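Local coordinates for Alpha/beta hydrolase fold protein (Nakamurella multipartita, PDB 4Y7D) that probably acts as a hydrolase, as expected of a protein with the alpha/beta hydrolase fold, at residues 172-177 / 277-282. Sequence-based numbering, arbitrary orientation.
Sequences SATIAA and THLAFW. With NA (sodium ion), chain D.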
ATOM      1  N   SER A 172      14.470 -13.421  -0.736  1.00 26.80           N
ATOM      2  CA  SER A 172      14.021 -14.725  -0.303  1.00 28.01           C
ATOM      3  C   SER A 172      13.262 -14.683   1.029  1.00 28.31           C
ATOM      4  O   SER A 172      12.194 -15.259   1.143  1.00 27.63           O
ATOM      5  CB  SER A 172      15.199 -15.677  -0.222  1.00 29.95           C
ATOM      6  OG  SER A 172      14.780 -16.990   0.117  1.00 31.09           O
ATOM      7  N   ALA A 173      13.818 -14.000   2.014  1.00 27.93           N
ATOM      8  CA  ALA A 173      13.185 -13.858   3.298  1.00 28.12           C
ATOM      9  C   ALA A 173      11.838 -13.179   3.203  1.00 27.34           C
ATOM     10  O   ALA A 173      10.873 -13.584   3.867  1.00 27.89           O
ATOM     11  CB  ALA A 173      14.095 -13.078   4.230  1.00 29.43           C
ATOM     12  N   THR A 174      11.757 -12.157   2.352  1.00 26.48           N
ATOM     13  CA  THR A 174      10.537 -11.382   2.182  1.00 26.06           C
ATOM     14  C   THR A 174       9.438 -12.215   1.468  1.00 24.65           C
ATOM     15  O   THR A 174       8.294 -12.255   1.912  1.00 24.03           O
ATOM     16  CB  THR A 174      10.828 -10.073   1.406  1.00 26.44           C
ATOM     17  OG1 THR A 174      11.843  -9.314   2.113  1.00 27.27           O
ATOM     18  CG2 THR A 174       9.552  -9.255   1.272  1.00 25.90           C
ATOM     19  N   ILE A 175       9.800 -12.891   0.385  1.00 25.30           N
ATOM     20  CA  ILE A 175       8.810 -13.737  -0.335  1.00 25.19           C
ATOM     21  C   ILE A 175       8.272 -14.842   0.589  1.00 26.26           C
ATOM     22  O   ILE A 175       7.055 -15.084   0.660  1.00 26.05           O
ATOM     23  CB  ILE A 175       9.393 -14.294  -1.637  1.00 25.18           C
ATOM     24  CG1 ILE A 175       9.683 -13.146  -2.602  1.00 25.17           C
ATOM     25  CG2 ILE A 175       8.465 -15.347  -2.286  1.00 24.78           C
ATOM     26  CD1 ILE A 175       8.572 -12.131  -2.763  1.00 24.56           C
ATOM     27  N   ALA A 176       9.165 -15.470   1.342  1.00 27.19           N
ATOM     28  CA  ALA A 176       8.711 -16.473   2.323  1.00 29.13           C
ATOM     29  C   ALA A 176       7.809 -15.894   3.418  1.00 28.62           C
ATOM     30  O   ALA A 176       6.814 -16.512   3.757  1.00 29.06           O
ATOM     31  CB  ALA A 176       9.887 -17.236   2.943  1.00 30.65           C
ATOM     32  N   ALA A 177       8.134 -14.719   3.943  1.00 27.30           N
ATOM     33  CA  ALA A 177       7.345 -14.128   4.987  1.00 28.00           C
ATOM     34  C   ALA A 177       5.968 -13.707   4.502  1.00 27.20           C
ATOM     35  O   ALA A 177       5.045 -13.622   5.301  1.00 28.94           O
ATOM     36  CB  ALA A 177       8.051 -12.899   5.559  1.00 28.10           C
ATOM     37  N   THR A 277       2.079 -13.898  -3.459  1.00 20.61           N
ATOM     38  CA  THR A 277       2.309 -13.417  -2.087  1.00 20.81           C
ATOM     39  C   THR A 277       1.649 -12.044  -1.897  1.00 20.17           C
ATOM     40  O   THR A 277       0.977 -11.537  -2.778  1.00 19.10           O
ATOM     41  CB  THR A 277       3.831 -13.247  -1.822  1.00 21.50           C
ATOM     42  OG1 THR A 277       4.353 -12.182  -2.638  1.00 21.72           O
ATOM     43  CG2 THR A 277       4.562 -14.486  -2.089  1.00 23.66           C
ATOM     44  N   HIS A 278       1.856 -11.435  -0.742  1.00 20.04           N
ATOM     45  CA  HIS A 278       1.383 -10.073  -0.506  1.00 19.34           C
ATOM     46  C   HIS A 278       1.932  -9.043  -1.517  1.00 18.84           C
ATOM     47  O   HIS A 278       1.293  -8.016  -1.759  1.00 18.27           O
ATOM     48  CB  HIS A 278       1.715  -9.651   0.930  1.00 19.52           C
ATOM     49  CG  HIS A 278       0.929  -8.483   1.415  1.00 19.32           C
ATOM     50  ND1 HIS A 278      -0.452  -8.393   1.275  1.00 18.56           N
ATOM     51  CD2 HIS A 278       1.307  -7.404   2.132  1.00 20.37           C
ATOM     52  CE1 HIS A 278      -0.876  -7.299   1.877  1.00 19.21           C
ATOM     53  NE2 HIS A 278       0.174  -6.680   2.400  1.00 21.05           N
ATOM     54  N   LEU A 279       3.079  -9.322  -2.142  1.00 19.50           N
ATOM     55  CA  LEU A 279       3.712  -8.419  -3.110  1.00 19.54           C
ATOM     56  C   LEU A 279       3.336  -8.754  -4.562  1.00 19.40           C
ATOM     57  O   LEU A 279       3.855  -8.144  -5.510  1.00 19.34           O
ATOM     58  CB  LEU A 279       5.252  -8.508  -3.006  1.00 21.35           C
ATOM     59  CG  LEU A 279       5.903  -7.798  -1.804  1.00 23.57           C
ATOM     60  CD1 LEU A 279       5.574  -8.421  -0.484  1.00 24.45           C
ATOM     61  CD2 LEU A 279       7.422  -7.749  -1.992  1.00 24.65           C
ATOM     62  N   ALA A 280       2.437  -9.702  -4.754  1.00 19.72           N
ATOM     63  CA  ALA A 280       2.118 -10.181  -6.110  1.00 19.24           C
ATOM     64  C   ALA A 280       1.859  -9.142  -7.208  1.00 18.91           C
ATOM     65  O   ALA A 280       2.278  -9.330  -8.343  1.00 19.89           O
ATOM     66  CB  ALA A 280       0.937 -11.139  -6.034  1.00 19.73           C
ATOM     67  N   PHE A 281       1.145  -8.076  -6.898  1.00 18.76           N
ATOM     68  CA  PHE A 281       0.748  -7.099  -7.927  1.00 19.25           C
ATOM     69  C   PHE A 281       2.017  -6.506  -8.584  1.00 19.35           C
ATOM     70  O   PHE A 281       1.948  -6.109  -9.726  1.00 20.17           O
ATOM     71  CB  PHE A 281      -0.126  -6.030  -7.275  1.00 18.87           C
ATOM     72  CG  PHE A 281      -0.534  -4.886  -8.161  1.00 18.93           C
ATOM     73  CD1 PHE A 281      -1.443  -5.043  -9.170  1.00 19.11           C
ATOM     74  CD2 PHE A 281      -0.031  -3.600  -7.933  1.00 19.18           C
ATOM     75  CE1 PHE A 281      -1.868  -3.956  -9.905  1.00 18.47           C
ATOM     76  CE2 PHE A 281      -0.425  -2.521  -8.717  1.00 18.31           C
ATOM     77  CZ  PHE A 281      -1.358  -2.703  -9.689  1.00 18.77           C
ATOM     78  N   TRP A 282       3.135  -6.449  -7.847  1.00 19.04           N
ATOM     79  CA  TRP A 282       4.393  -5.977  -8.370  1.00 20.25           C
ATOM     80  C   TRP A 282       5.373  -7.049  -8.772  1.00 20.74           C
ATOM     81  O   TRP A 282       6.175  -6.801  -9.685  1.00 22.86           O
ATOM     82  CB  TRP A 282       5.095  -5.007  -7.406  1.00 20.03           C
ATOM     83  CG  TRP A 282       4.316  -3.718  -7.209  1.00 19.34           C
ATOM     84  CD1 TRP A 282       4.446  -2.541  -7.927  1.00 19.44           C
ATOM     85  CD2 TRP A 282       3.289  -3.475  -6.239  1.00 18.57           C
ATOM     86  NE1 TRP A 282       3.585  -1.593  -7.448  1.00 19.72           N
ATOM     87  CE2 TRP A 282       2.861  -2.129  -6.411  1.00 18.63           C
ATOM     88  CE3 TRP A 282       2.706  -4.249  -5.221  1.00 18.69           C
ATOM     89  CZ2 TRP A 282       1.851  -1.581  -5.665  1.00 18.08           C
ATOM     90  CZ3 TRP A 282       1.703  -3.683  -4.454  1.00 19.07           C
ATOM     91  CH2 TRP A 282       1.296  -2.347  -4.680  1.00 18.42           C
TER
HETATM   92 NA    NA D 502       5.638 -18.434   4.332  1.00 33.83          NA
HETATM   93  O   HOH W   1       4.274 -16.744   5.954  1.00 45.65           O
HETATM   94  O   HOH W   2       4.545 -20.494   5.054  1.00 39.14           O
HETATM   95  O   HOH W   3       6.727 -19.508   2.277  1.00 36.08           O
HETATM   96  O   HOH W   4       7.646 -19.145   5.503  1.00 43.76           O
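Thr-277 meets Ile-175 methyl to methyl: the two CG2 atoms lie 4.0 Å apart, the side chains crossing at about a right angle. The same Thr-277 CG2 rests 3.8 Å from Ile-175 O. Beside this pair, Thr-174 CG2 touches Leu-279 CD2 at 4.2 Å. No hydrogen bond links the two segments; the contact is small, burying 168 Å², and made mainly of methyl groups. Thr-277 chi1 of 67° turns OG1 back over its own chain, where it accepts from Leu-279 N (3.2 Å, 150° at the hydrogen), a capping bond ahead of the helix; the same rotation puts CG2 anti to the Thr-277 carbonyl carbon, on the side of Ile-175. A type I turn from Thr-277 to Ala-280 brings Leu-279 round to Thr-174, whose OG1 hydrogen-bonds to Leu-170 O within its own helix. One residue beyond Ile-175, Ala-176 O binds a sodium ion at 2.3 Å, with four waters and Gly-179 O. Inside the turn, His-278 NE2 is hydrogen-bonded to Ser-107 OG and ND1 to Asp-250 OD2, consistent with the catalytic triad of this fold. The contact thus sets the turn carrying His-278, which follows strand 269-273, against helix 167-177; helix 183-194 packs on Ile-175, while helix 197-209 touches Thr-174 and Leu-279.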